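Enolase-phosphatase E1 (Saccharomyces cerevisiae, PDB 2G80) probably catalyses the enolization and then the dephosphorylation of 2,3-diketo-5-methylthiopentyl-1-phosphate to an acireductone in methionine salvage, using one magnesium ion. Local coordinates at residues A[35-40]-A[185-190]; A[140-145]-A[149-154]; A[153-158]-A[173-178]; A[177-182]-A[194-199]. All blocks are in the same frame, centred on the assembly; numbering follows the deposited sequence.

All four contacts belong to the haloacid dehalogenase (HAD) core and reach one parallel sheet, in which strand 33-36 neighbours strand 140-143, and 140-143 neighbours strand 177-179. Contact 1 spans most of the chain, from strand 33-36 to the loop after helix 181-184; contacts 2 and 3 fall between its two segments. Contact 2 precedes contact 3 and shares helix 148-156 with it, their centres about 7 Å apart. Contact 4 shares strand 177-179 with contact 3, and its segments alternate with those of contact 1, whose centre is about 10 Å away. Magnesium and the predicted substrate residues Ser144 and Ser145 thus lie near the ends of adjacent strands, with Lys187 reaching in from a loop.

Contact 1. Residues A[35-40]-A[185-190]; sequences LLDIEG and GKKTET. With MG (magnesium ion), chain E.
Asp37 and Lys187 meet through a single short salt bridge, OD1 of Asp37 lying 2.6 Å from NZ of Lys187. The two side chains cross at about a right angle. The lysine chain bends once, at chi3 (81°), while its other torsions beyond CB stay close to extended; this carries NZ across a gap of 9.7 Å between the CA atoms of Asp37 and Lys187. On Asp37, CG lies anti to the backbone N (chi1 175°), and the carboxylate divides its work. OD1 takes the lysine and also a proton from a metal-bound water, which joins the salt bridge to the metal shell; OD2 binds magnesium at 2.2 Å, next to the backbone O of Glu39, which binds it at 2.1 Å. Three waters and Asp212 complete six ligands. A water on NZ of Lys187, 2.8 Å away, extends the polar network toward OE1 of Glu39. Glu216 and the backbone O of Tyr143 also hold the ammonium. The position of Asp37 is consistent with that of the nucleophilic aspartate in the HAD family, and Lys187 is a predicted substrate ligand. The lysine therefore probably offsets the negative charge gathered beside the metal and could help receive a phosphate.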
loop_
_atom_site.group_PDB
_atom_site.type_symbol
_atom_site.label_atom_id
_atom_site.label_comp_id
_atom_site.label_asym_id
_atom_site.label_seq_id
_atom_site.Cartn_x
_atom_site.Cartn_y
_atom_site.Cartn_z
ATOM N N LEU A 35 -12.231 -6.108 3.191
ATOM C CA LEU A 35 -11.010 -6.169 2.431
ATOM C C LEU A 35 -10.806 -4.759 1.887
ATOM O O LEU A 35 -11.691 -4.189 1.231
ATOM C CB LEU A 35 -11.146 -7.178 1.292
ATOM C CG LEU A 35 -9.910 -7.424 0.433
ATOM C CD1 LEU A 35 -8.794 -8.083 1.285
ATOM C CD2 LEU A 35 -10.275 -8.308 -0.758
ATOM N N LEU A 36 -9.642 -4.195 2.140
ATOM C CA LEU A 36 -9.387 -2.804 1.749
ATOM C C LEU A 36 -8.201 -2.651 0.842
ATOM O O LEU A 36 -7.133 -3.187 1.114
ATOM C CB LEU A 36 -9.142 -1.944 2.986
ATOM C CG LEU A 36 -10.204 -1.938 4.090
ATOM C CD1 LEU A 36 -9.705 -1.051 5.252
ATOM C CD2 LEU A 36 -11.508 -1.434 3.588
ATOM N N ASP A 37 -8.415 -1.928 -0.252
ATOM C CA ASP A 37 -7.344 -1.411 -1.081
ATOM C C ASP A 37 -6.674 -0.273 -0.253
ATOM O O ASP A 37 -7.318 0.270 0.675
ATOM C CB ASP A 37 -7.925 -0.838 -2.367
ATOM C CG ASP A 37 -6.879 -0.155 -3.233
ATOM O OD1 ASP A 37 -5.754 -0.709 -3.371
ATOM O OD2 ASP A 37 -7.191 0.936 -3.744
ATOM N N ILE A 38 -5.410 0.067 -0.565
ATOM C CA ILE A 38 -4.708 1.175 0.114
ATOM C C ILE A 38 -4.861 2.515 -0.606
ATOM O O ILE A 38 -5.555 3.407 -0.116
ATOM C CB ILE A 38 -3.186 0.894 0.374
ATOM C CG1 ILE A 38 -3.054 -0.300 1.332
ATOM C CG2 ILE A 38 -2.488 2.161 1.024
ATOM C CD1 ILE A 38 -1.666 -0.790 1.601
ATOM N N GLU A 39 -4.221 2.618 -1.771
ATOM C CA GLU A 39 -4.032 3.894 -2.483
ATOM C C GLU A 39 -5.312 4.377 -3.109
ATOM O O GLU A 39 -5.907 3.660 -3.869
ATOM C CB GLU A 39 -2.897 3.782 -3.524
ATOM C CG GLU A 39 -1.536 3.228 -2.963
ATOM C CD GLU A 39 -1.332 1.666 -3.029
ATOM O OE1 GLU A 39 -2.315 0.857 -3.007
ATOM O OE2 GLU A 39 -0.143 1.258 -3.099
ATOM N N GLY A 40 -5.748 5.591 -2.789
ATOM C CA GLY A 40 -7.050 6.115 -3.271
ATOM C C GLY A 40 -8.256 5.580 -2.498
ATOM O O GLY A 40 -9.403 5.944 -2.783
ATOM N N GLY A 185 -1.854 -12.980 -6.243
ATOM C CA GLY A 185 -1.982 -12.814 -7.703
ATOM C C GLY A 185 -2.339 -11.372 -8.036
ATOM O O GLY A 185 -2.441 -10.513 -7.138
ATOM N N LYS A 186 -2.574 -11.122 -9.323
ATOM C CA LYS A 186 -2.906 -9.777 -9.830
ATOM C C LYS A 186 -4.268 -9.284 -9.335
ATOM O O LYS A 186 -5.228 -10.060 -9.226
ATOM C CB LYS A 186 -2.807 -9.716 -11.368
ATOM C CG LYS A 186 -1.363 -9.937 -11.900
ATOM C CD LYS A 186 -1.200 -9.668 -13.445
ATOM C CE LYS A 186 -1.339 -8.166 -13.798
ATOM N NZ LYS A 186 -1.198 -7.811 -15.257
ATOM N N LYS A 187 -4.342 -7.990 -9.045
ATOM C CA LYS A 187 -5.560 -7.370 -8.485
ATOM C C LYS A 187 -6.796 -7.351 -9.386
ATOM O O LYS A 187 -7.905 -7.149 -8.885
ATOM C CB LYS A 187 -5.273 -5.949 -7.993
ATOM C CG LYS A 187 -4.257 -5.883 -6.876
ATOM C CD LYS A 187 -4.185 -4.524 -6.199
ATOM C CE LYS A 187 -5.298 -4.339 -5.165
ATOM N NZ LYS A 187 -5.324 -2.975 -4.593
ATOM N N THR A 188 -6.590 -7.525 -10.693
ATOM C CA THR A 188 -7.635 -7.554 -11.726
ATOM C C THR A 188 -8.076 -8.978 -12.176
ATOM O O THR A 188 -8.911 -9.111 -13.060
ATOM C CB THR A 188 -7.177 -6.695 -12.951
ATOM O OG1 THR A 188 -5.788 -6.952 -13.238
ATOM C CG2 THR A 188 -7.337 -5.204 -12.631
ATOM N N GLU A 189 -7.559 -10.021 -11.531
ATOM C CA GLU A 189 -7.904 -11.424 -11.824
ATOM C C GLU A 189 -8.764 -12.010 -10.687
ATOM O O GLU A 189 -8.382 -11.946 -9.497
ATOM C CB GLU A 189 -6.627 -12.261 -11.999
ATOM C CG GLU A 189 -5.785 -11.942 -13.263
ATOM C CD GLU A 189 -6.543 -12.164 -14.587
ATOM O OE1 GLU A 189 -7.292 -13.165 -14.710
ATOM O OE2 GLU A 189 -6.391 -11.337 -15.517
ATOM N N THR A 190 -9.914 -12.578 -11.056
ATOM C CA THR A 190 -10.857 -13.206 -10.110
ATOM C C THR A 190 -10.189 -14.259 -9.196
ATOM O O THR A 190 -10.486 -14.300 -7.999
ATOM C CB THR A 190 -12.080 -13.800 -10.885
ATOM O OG1 THR A 190 -12.828 -12.724 -11.491
ATOM C CG2 THR A 190 -13.017 -14.618 -9.983
HETATM MG MG MG E . -6.288 2.117 -5.313
HETATM O O HOH W 1 -4.563 1.168 -5.024
HETATM O O HOH W 2 -3.017 -1.499 -5.133
HETATM O O HOH W 3 -6.787 0.480 -6.486
HETATM O O HOH W 4 -5.635 3.261 -6.772
#

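Contact 2. Residues A[140-145]-A[149-154]; sequences VFIYSS and KAQKLL
Gln151 reaches from helix 148-156 to the end of strand 140-143 and meets Ile142 and Ser144 with its amide. From CB the chain runs out extended, CG anti to the carbonyl carbon (chi1 -65°) and chi2 at 175°, which carries the methylenes across the gap and leaves the contact to the last three atoms. CD comes within 4.0 Å of CB of Ser144 and lies nearly as close to CG2 of Ile142. Beyond it the amide forks. OE1 lies 3.4 Å from CG2 of Ile142, with CB slightly farther off, as the two side chains run past each other in opposite directions. NE2 turns the other way and packs 3.6 Å from CB of Ser144. Its hydrogen bonds go elsewhere, to the backbone O atoms of Gly146 and Phe179, which tie helix, loop and neighbouring strand together. A leucine here would probably leave those two carbonyls without their shared donor and weaken the tie between the loop after strand 140-143 and strand 177-179. Ser144, a predicted substrate ligand, sends OG to Glu39 instead. The contact thus joins the first strand and the helix of a beta-alpha-beta unit. Two carbonyls hold NE2 and probably fix the rotation of the amide, whereas OE1 is buried against hydrocarbon with no polar partner in the model, which is likely to cost some energy.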
loop_
_atom_site.group_PDB
_atom_site.type_symbol
_atom_site.label_atom_id
_atom_site.label_comp_id
_atom_site.label_asym_id
_atom_site.label_seq_id
_atom_site.Cartn_x
_atom_site.Cartn_y
_atom_site.Cartn_z
ATOM N N VAL A 140 -10.534 -7.108 9.417
ATOM C CA VAL A 140 -10.019 -6.198 8.393
ATOM C C VAL A 140 -8.716 -6.741 7.811
ATOM O O VAL A 140 -7.755 -6.903 8.541
ATOM C CB VAL A 140 -9.743 -4.795 8.972
ATOM C CG1 VAL A 140 -9.053 -3.860 7.912
ATOM C CG2 VAL A 140 -11.049 -4.179 9.500
ATOM N N PHE A 141 -8.716 -6.939 6.491
ATOM C CA PHE A 141 -7.591 -7.381 5.697
ATOM C C PHE A 141 -7.261 -6.342 4.626
ATOM O O PHE A 141 -8.150 -5.683 4.082
ATOM C CB PHE A 141 -7.897 -8.738 5.043
ATOM C CG PHE A 141 -8.084 -9.843 6.034
ATOM C CD1 PHE A 141 -7.030 -10.661 6.371
ATOM C CD2 PHE A 141 -9.306 -10.020 6.680
ATOM C CE1 PHE A 141 -7.178 -11.672 7.289
ATOM C CE2 PHE A 141 -9.480 -11.040 7.616
ATOM C CZ PHE A 141 -8.426 -11.868 7.923
ATOM N N ILE A 142 -5.975 -6.200 4.339
ATOM C CA ILE A 142 -5.474 -5.259 3.331
ATOM C C ILE A 142 -5.025 -6.058 2.098
ATOM O O ILE A 142 -4.503 -7.165 2.252
ATOM C CB ILE A 142 -4.297 -4.413 3.899
ATOM C CG1 ILE A 142 -4.666 -3.748 5.245
ATOM C CG2 ILE A 142 -3.857 -3.326 2.911
ATOM C CD1 ILE A 142 -5.801 -2.734 5.210
ATOM N N TYR A 143 -5.327 -5.530 0.897
ATOM C CA TYR A 143 -4.839 -6.072 -0.384
ATOM C C TYR A 143 -4.294 -4.910 -1.211
ATOM O O TYR A 143 -5.056 -4.009 -1.569
ATOM C CB TYR A 143 -5.940 -6.803 -1.154
ATOM C CG TYR A 143 -5.551 -7.502 -2.466
ATOM C CD1 TYR A 143 -4.276 -8.085 -2.661
ATOM C CD2 TYR A 143 -6.514 -7.722 -3.454
ATOM C CE1 TYR A 143 -3.955 -8.779 -3.850
ATOM C CE2 TYR A 143 -6.211 -8.440 -4.621
ATOM C CZ TYR A 143 -4.942 -8.961 -4.816
ATOM O OH TYR A 143 -4.677 -9.623 -5.974
ATOM N N SER A 144 -2.995 -4.944 -1.523
ATOM C CA SER A 144 -2.330 -3.854 -2.265
ATOM C C SER A 144 -1.235 -4.341 -3.227
ATOM O O SER A 144 -0.798 -5.457 -3.122
ATOM C CB SER A 144 -1.721 -2.869 -1.241
ATOM O OG SER A 144 -1.222 -1.697 -1.870
ATOM N N SER A 145 -0.805 -3.482 -4.158
ATOM C CA SER A 145 0.347 -3.783 -5.062
ATOM C C SER A 145 1.670 -3.766 -4.277
ATOM O O SER A 145 2.617 -4.480 -4.629
ATOM C CB SER A 145 0.423 -2.803 -6.243
ATOM O OG SER A 145 0.560 -1.456 -5.798
ATOM N N LYS A 149 5.351 -6.531 3.683
ATOM C CA LYS A 149 6.331 -5.851 4.549
ATOM C C LYS A 149 6.173 -4.335 4.430
ATOM O O LYS A 149 6.160 -3.635 5.438
ATOM C CB LYS A 149 7.752 -6.324 4.183
ATOM C CG LYS A 149 8.891 -5.897 5.113
ATOM C CD LYS A 149 10.169 -6.737 4.824
ATOM C CE LYS A 149 11.337 -6.408 5.758
ATOM N NZ LYS A 149 12.556 -7.200 5.359
ATOM N N ALA A 150 5.988 -3.844 3.208
ATOM C CA ALA A 150 5.753 -2.426 2.956
ATOM C C ALA A 150 4.426 -1.911 3.521
ATOM O O ALA A 150 4.325 -0.767 3.994
ATOM C CB ALA A 150 5.809 -2.146 1.446
ATOM N N GLN A 151 3.391 -2.751 3.451
ATOM C CA GLN A 151 2.075 -2.420 4.018
ATOM C C GLN A 151 2.178 -2.318 5.538
ATOM O O GLN A 151 1.720 -1.345 6.123
ATOM C CB GLN A 151 1.057 -3.501 3.657
ATOM C CG GLN A 151 0.739 -3.643 2.167
ATOM C CD GLN A 151 -0.180 -4.820 1.867
ATOM O OE1 GLN A 151 -1.042 -5.175 2.675
ATOM N NE2 GLN A 151 -0.028 -5.404 0.690
ATOM N N LYS A 152 2.771 -3.335 6.169
ATOM C CA LYS A 152 2.962 -3.359 7.619
ATOM C C LYS A 152 3.734 -2.137 8.150
ATOM O O LYS A 152 3.397 -1.582 9.200
ATOM C CB LYS A 152 3.689 -4.631 8.053
ATOM C CG LYS A 152 2.874 -5.881 8.006
ATOM C CD LYS A 152 3.733 -7.079 8.444
ATOM C CE LYS A 152 2.971 -8.427 8.323
ATOM N NZ LYS A 152 3.777 -9.602 8.774
ATOM N N LEU A 153 4.768 -1.759 7.406
ATOM C CA LEU A 153 5.566 -0.579 7.667
ATOM C C LEU A 153 4.709 0.685 7.550
ATOM O O LEU A 153 4.717 1.540 8.449
ATOM C CB LEU A 153 6.754 -0.566 6.690
ATOM C CG LEU A 153 7.872 0.423 6.947
ATOM C CD1 LEU A 153 8.578 0.084 8.280
ATOM C CD2 LEU A 153 8.802 0.410 5.725
ATOM N N LEU A 154 3.916 0.797 6.479
ATOM C CA LEU A 154 2.963 1.950 6.310
ATOM C C LEU A 154 1.970 2.091 7.466
ATOM O O LEU A 154 1.780 3.191 8.001
ATOM C CB LEU A 154 2.179 1.814 4.993
ATOM C CG LEU A 154 1.278 2.978 4.538
ATOM C CD1 LEU A 154 1.188 3.067 2.994
ATOM C CD2 LEU A 154 -0.134 3.010 5.164
#

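Contact 3. Residues A[153-158]-A[173-178]; sequences LLFGYV and SYIDGY
Phe155 presents one ring face to Ile175, whose CD1 methyl stands over it close to the CG end. The methyl lies 3.4 Å from CG of Phe155, and its distance to the ring centroid is 3.8 Å. With CD1 26° off the ring normal, the pair qualifies as a CH-pi contact, displaced toward the rim on the CB side. The two side chains cross at about a right angle. Ile175 reaches the ring because its CG1 branch extends at chi2 (165°), which projects CD1 forward as the touching atom. On the opposite face of the phenyl ring sits CD2 of Leu154, 3.9 Å above the plane and over the centre, so the ring is sandwiched between a methyl from its own helix and one from the other segment. Helix 148-156 here lies against the run leading into strand 177-179, the second half of a beta-alpha-beta crossover that started from strand 140-143 in the HAD core. Tyr178 of strand 177-179 adds a looser touch: its CE2 is 4.3 Å from CD2 of Phe155. The approach is edge-on for the tyrosine, as CD2 of Phe155 lies near the tyrosine plane, while one tyrosine face is taken by CG2 of Ile175, 3.3 Å above it. Beyond the contact, Ile134 of helix 128-136 also packs on Ile175.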
loop_
_atom_site.group_PDB
_atom_site.type_symbol
_atom_site.label_atom_id
_atom_site.label_comp_id
_atom_site.label_asym_id
_atom_site.label_seq_id
_atom_site.Cartn_x
_atom_site.Cartn_y
_atom_site.Cartn_z
ATOM N N LEU A 153 4.768 -1.759 7.406
ATOM C CA LEU A 153 5.566 -0.579 7.667
ATOM C C LEU A 153 4.709 0.685 7.550
ATOM O O LEU A 153 4.717 1.540 8.449
ATOM C CB LEU A 153 6.754 -0.566 6.690
ATOM C CG LEU A 153 7.872 0.423 6.947
ATOM C CD1 LEU A 153 8.578 0.084 8.280
ATOM C CD2 LEU A 153 8.802 0.410 5.725
ATOM N N LEU A 154 3.916 0.797 6.479
ATOM C CA LEU A 154 2.963 1.950 6.310
ATOM C C LEU A 154 1.970 2.091 7.466
ATOM O O LEU A 154 1.780 3.191 8.001
ATOM C CB LEU A 154 2.179 1.814 4.993
ATOM C CG LEU A 154 1.278 2.978 4.538
ATOM C CD1 LEU A 154 1.188 3.067 2.994
ATOM C CD2 LEU A 154 -0.134 3.010 5.164
ATOM N N PHE A 155 1.311 0.983 7.829
ATOM C CA PHE A 155 0.358 0.978 8.944
ATOM C C PHE A 155 0.966 1.054 10.329
ATOM O O PHE A 155 0.232 1.282 11.291
ATOM C CB PHE A 155 -0.655 -0.180 8.811
ATOM C CG PHE A 155 -1.579 -0.008 7.643
ATOM C CD1 PHE A 155 -2.551 0.979 7.671
ATOM C CD2 PHE A 155 -1.453 -0.777 6.509
ATOM C CE1 PHE A 155 -3.419 1.180 6.592
ATOM C CE2 PHE A 155 -2.299 -0.575 5.422
ATOM C CZ PHE A 155 -3.298 0.411 5.481
ATOM N N GLY A 156 2.287 0.865 10.449
ATOM C CA GLY A 156 2.961 1.067 11.725
ATOM C C GLY A 156 3.268 2.518 12.075
ATOM O O GLY A 156 3.591 2.805 13.240
ATOM N N TYR A 157 3.194 3.424 11.083
ATOM C CA TYR A 157 3.623 4.850 11.215
ATOM C C TYR A 157 2.667 5.812 10.510
ATOM O O TYR A 157 3.032 6.573 9.596
ATOM C CB TYR A 157 5.045 4.987 10.658
ATOM C CG TYR A 157 6.087 4.157 11.391
ATOM C CD1 TYR A 157 6.678 4.633 12.566
ATOM C CD2 TYR A 157 6.483 2.898 10.914
ATOM C CE1 TYR A 157 7.631 3.892 13.255
ATOM C CE2 TYR A 157 7.449 2.151 11.575
ATOM C CZ TYR A 157 8.020 2.660 12.750
ATOM O OH TYR A 157 8.943 1.969 13.460
ATOM N N VAL A 158 1.444 5.804 11.021
ATOM C CA VAL A 158 0.347 6.543 10.482
ATOM C C VAL A 158 0.317 7.934 11.110
ATOM O O VAL A 158 0.441 8.086 12.334
ATOM C CB VAL A 158 -1.014 5.763 10.725
ATOM C CG1 VAL A 158 -2.209 6.580 10.309
ATOM C CG2 VAL A 158 -0.985 4.415 10.016
ATOM N N SER A 173 -1.934 -3.483 15.120
ATOM C CA SER A 173 -2.744 -4.279 16.051
ATOM C C SER A 173 -4.244 -4.351 15.647
ATOM O O SER A 173 -4.942 -5.160 16.187
ATOM C CB SER A 173 -2.589 -3.818 17.505
ATOM O OG SER A 173 -3.263 -2.588 17.713
ATOM N N TYR A 174 -4.714 -3.535 14.695
ATOM C CA TYR A 174 -6.110 -3.575 14.220
ATOM C C TYR A 174 -6.314 -4.283 12.883
ATOM O O TYR A 174 -7.440 -4.500 12.500
ATOM C CB TYR A 174 -6.690 -2.177 14.149
ATOM C CG TYR A 174 -6.571 -1.443 15.465
ATOM C CD1 TYR A 174 -7.519 -1.599 16.485
ATOM C CD2 TYR A 174 -5.488 -0.602 15.696
ATOM C CE1 TYR A 174 -7.375 -0.910 17.721
ATOM C CE2 TYR A 174 -5.322 0.082 16.899
ATOM C CZ TYR A 174 -6.263 -0.069 17.906
ATOM O OH TYR A 174 -6.060 0.639 19.064
ATOM N N ILE A 175 -5.232 -4.670 12.210
ATOM C CA ILE A 175 -5.264 -5.310 10.903
ATOM C C ILE A 175 -5.072 -6.810 11.097
ATOM O O ILE A 175 -4.108 -7.237 11.710
ATOM C CB ILE A 175 -4.216 -4.659 9.963
ATOM C CG1 ILE A 175 -4.641 -3.196 9.705
ATOM C CG2 ILE A 175 -4.142 -5.403 8.625
ATOM C CD1 ILE A 175 -3.578 -2.317 9.115
ATOM N N ASP A 176 -5.998 -7.609 10.571
ATOM C CA ASP A 176 -5.938 -9.068 10.709
ATOM C C ASP A 176 -5.088 -9.788 9.668
ATOM O O ASP A 176 -4.738 -10.967 9.845
ATOM C CB ASP A 176 -7.353 -9.606 10.788
ATOM C CG ASP A 176 -8.097 -9.002 11.950
ATOM O OD1 ASP A 176 -7.757 -9.341 13.101
ATOM O OD2 ASP A 176 -8.930 -8.111 11.720
ATOM N N GLY A 177 -4.744 -9.094 8.590
ATOM C CA GLY A 177 -3.938 -9.706 7.552
ATOM C C GLY A 177 -3.669 -8.777 6.394
ATOM O O GLY A 177 -4.302 -7.752 6.254
ATOM N N TYR A 178 -2.721 -9.185 5.573
ATOM C CA TYR A 178 -2.211 -8.407 4.460
ATOM C C TYR A 178 -2.050 -9.333 3.288
ATOM O O TYR A 178 -1.566 -10.440 3.470
ATOM C CB TYR A 178 -0.817 -7.845 4.791
ATOM C CG TYR A 178 -0.762 -7.089 6.087
ATOM C CD1 TYR A 178 -0.483 -7.752 7.292
ATOM C CD2 TYR A 178 -0.979 -5.715 6.127
ATOM C CE1 TYR A 178 -0.450 -7.044 8.519
ATOM C CE2 TYR A 178 -0.947 -4.997 7.348
ATOM C CZ TYR A 178 -0.692 -5.684 8.531
ATOM O OH TYR A 178 -0.657 -5.006 9.721
#

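Contact 4. Residues A[177-182]-A[194-199]; sequences GYFDIN and ANILRD
Strand 177-179, the outermost strand at one end of the parallel HAD sheet, packs here against helix 190-200, and Phe179 is the residue that joins them. Its ring receives Ile196 over one face. CG1 of Ile196 lies 4.0 Å from the centroid of the Phe179 ring and 17° off its normal, which meets the geometry of a CH-pi contact. CG2 of the same isoleucine reaches over that face toward the CE2 edge, 3.7 Å from CE2 of Phe179. CG1 of Ile196 is anti to the carbonyl carbon and CG2 anti to the backbone N, which spreads the two branches along the ring. Asp199, one helical turn on, comes to the ring edge: its CB is 3.6 Å from CE1 of Phe179, and its carboxylate plane is turned only 8° from the ring plane. NH1 of Arg198 bridges OD1 of that carboxylate at 3.2 Å from above the carboxylate plane, with a 157° angle at the hydrogen. An alanine in place of Phe179 would probably open a gap beside Ile196 and leave the CB of Asp199 without its aromatic neighbour. Tyr143 of strand 140-143 and Ser184 of helix 181-184 both touch Phe179 and Ile196, which sets the contact between helix 190-200, the short helix before it and two adjacent strands of the sheet.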
loop_
_atom_site.group_PDB
_atom_site.type_symbol
_atom_site.label_atom_id
_atom_site.label_comp_id
_atom_site.label_asym_id
_atom_site.label_seq_id
_atom_site.Cartn_x
_atom_site.Cartn_y
_atom_site.Cartn_z
ATOM N N GLY A 177 -4.744 -9.094 8.590
ATOM C CA GLY A 177 -3.938 -9.706 7.552
ATOM C C GLY A 177 -3.669 -8.777 6.394
ATOM O O GLY A 177 -4.302 -7.752 6.254
ATOM N N TYR A 178 -2.721 -9.185 5.573
ATOM C CA TYR A 178 -2.211 -8.407 4.460
ATOM C C TYR A 178 -2.050 -9.333 3.288
ATOM O O TYR A 178 -1.566 -10.440 3.470
ATOM C CB TYR A 178 -0.817 -7.845 4.791
ATOM C CG TYR A 178 -0.762 -7.089 6.087
ATOM C CD1 TYR A 178 -0.483 -7.752 7.292
ATOM C CD2 TYR A 178 -0.979 -5.715 6.127
ATOM C CE1 TYR A 178 -0.450 -7.044 8.519
ATOM C CE2 TYR A 178 -0.947 -4.997 7.348
ATOM C CZ TYR A 178 -0.692 -5.684 8.531
ATOM O OH TYR A 178 -0.657 -5.006 9.721
ATOM N N PHE A 179 -2.411 -8.860 2.104
ATOM C CA PHE A 179 -2.240 -9.594 0.865
ATOM C C PHE A 179 -1.556 -8.707 -0.183
ATOM O O PHE A 179 -1.772 -7.495 -0.228
ATOM C CB PHE A 179 -3.597 -10.108 0.340
ATOM C CG PHE A 179 -4.270 -11.077 1.273
ATOM C CD1 PHE A 179 -3.858 -12.400 1.330
ATOM C CD2 PHE A 179 -5.322 -10.666 2.098
ATOM C CE1 PHE A 179 -4.474 -13.316 2.214
ATOM C CE2 PHE A 179 -5.956 -11.571 2.970
ATOM C CZ PHE A 179 -5.514 -12.899 3.040
ATOM N N ASP A 180 -0.707 -9.320 -1.006
ATOM C CA ASP A 180 -0.053 -8.600 -2.103
ATOM C C ASP A 180 -0.139 -9.439 -3.394
ATOM O O ASP A 180 -0.757 -10.524 -3.428
ATOM C CB ASP A 180 1.386 -8.135 -1.692
ATOM C CG ASP A 180 2.379 -9.297 -1.459
ATOM O OD1 ASP A 180 2.244 -10.384 -2.045
ATOM O OD2 ASP A 180 3.340 -9.118 -0.691
ATOM N N ILE A 181 0.477 -8.923 -4.449
ATOM C CA ILE A 181 0.490 -9.596 -5.769
ATOM C C ILE A 181 1.178 -10.963 -5.661
ATOM O O ILE A 181 0.728 -11.912 -6.283
ATOM C CB ILE A 181 1.212 -8.759 -6.847
ATOM C CG1 ILE A 181 0.628 -7.339 -6.976
ATOM C CG2 ILE A 181 1.275 -9.512 -8.236
ATOM C CD1 ILE A 181 -0.831 -7.253 -7.115
ATOM N N ASN A 182 2.240 -11.050 -4.863
ATOM C CA ASN A 182 2.993 -12.298 -4.659
ATOM C C ASN A 182 2.238 -13.325 -3.853
ATOM O O ASN A 182 2.297 -14.492 -4.190
ATOM C CB ASN A 182 4.373 -12.035 -4.012
ATOM C CG ASN A 182 5.313 -11.204 -4.922
ATOM O OD1 ASN A 182 5.020 -10.959 -6.087
ATOM N ND2 ASN A 182 6.446 -10.786 -4.377
ATOM N N ALA A 194 -10.277 -15.514 -5.095
ATOM C CA ALA A 194 -10.518 -16.874 -4.631
ATOM C C ALA A 194 -9.392 -17.296 -3.657
ATOM O O ALA A 194 -9.665 -17.959 -2.643
ATOM C CB ALA A 194 -10.642 -17.841 -5.809
ATOM N N ASN A 195 -8.148 -16.909 -3.978
ATOM C CA ASN A 195 -6.995 -17.138 -3.109
ATOM C C ASN A 195 -7.160 -16.437 -1.764
ATOM O O ASN A 195 -6.917 -17.040 -0.723
ATOM C CB ASN A 195 -5.661 -16.730 -3.772
ATOM C CG ASN A 195 -5.319 -17.556 -5.028
ATOM O OD1 ASN A 195 -5.762 -18.700 -5.199
ATOM N ND2 ASN A 195 -4.516 -16.970 -5.907
ATOM N N ILE A 196 -7.618 -15.188 -1.773
ATOM C CA ILE A 196 -7.843 -14.411 -0.524
ATOM C C ILE A 196 -8.991 -14.997 0.307
ATOM O O ILE A 196 -8.877 -15.047 1.539
ATOM C CB ILE A 196 -8.072 -12.906 -0.823
ATOM C CG1 ILE A 196 -6.775 -12.295 -1.384
ATOM C CG2 ILE A 196 -8.598 -12.096 0.461
ATOM C CD1 ILE A 196 -6.947 -10.885 -1.931
ATOM N N LEU A 197 -10.088 -15.408 -0.340
ATOM C CA LEU A 197 -11.229 -16.045 0.387
ATOM C C LEU A 197 -10.794 -17.333 1.102
ATOM O O LEU A 197 -11.192 -17.558 2.235
ATOM C CB LEU A 197 -12.454 -16.316 -0.523
ATOM C CG LEU A 197 -13.268 -15.112 -0.997
ATOM C CD1 LEU A 197 -14.278 -15.548 -2.049
ATOM C CD2 LEU A 197 -13.957 -14.400 0.178
ATOM N N ARG A 198 -9.996 -18.153 0.427
ATOM C CA ARG A 198 -9.375 -19.360 1.027
ATOM C C ARG A 198 -8.608 -18.997 2.305
ATOM O O ARG A 198 -8.834 -19.608 3.351
ATOM C CB ARG A 198 -8.376 -20.002 0.062
ATOM C CG ARG A 198 -7.921 -21.378 0.450
ATOM C CD ARG A 198 -6.457 -21.624 0.178
ATOM N NE ARG A 198 -6.077 -21.447 -1.208
ATOM C CZ ARG A 198 -5.267 -20.509 -1.728
ATOM N NH1 ARG A 198 -4.668 -19.561 -1.005
ATOM N NH2 ARG A 198 -5.045 -20.539 -3.037
ATOM N N ASP A 199 -7.731 -17.988 2.210
ATOM C CA ASP A 199 -6.885 -17.551 3.349
ATOM C C ASP A 199 -7.674 -16.810 4.435
ATOM O O ASP A 199 -7.329 -16.906 5.596
ATOM C CB ASP A 199 -5.692 -16.693 2.871
ATOM C CG ASP A 199 -4.734 -17.471 1.937
ATOM O OD1 ASP A 199 -4.612 -18.706 2.086
ATOM O OD2 ASP A 199 -4.074 -16.838 1.074
#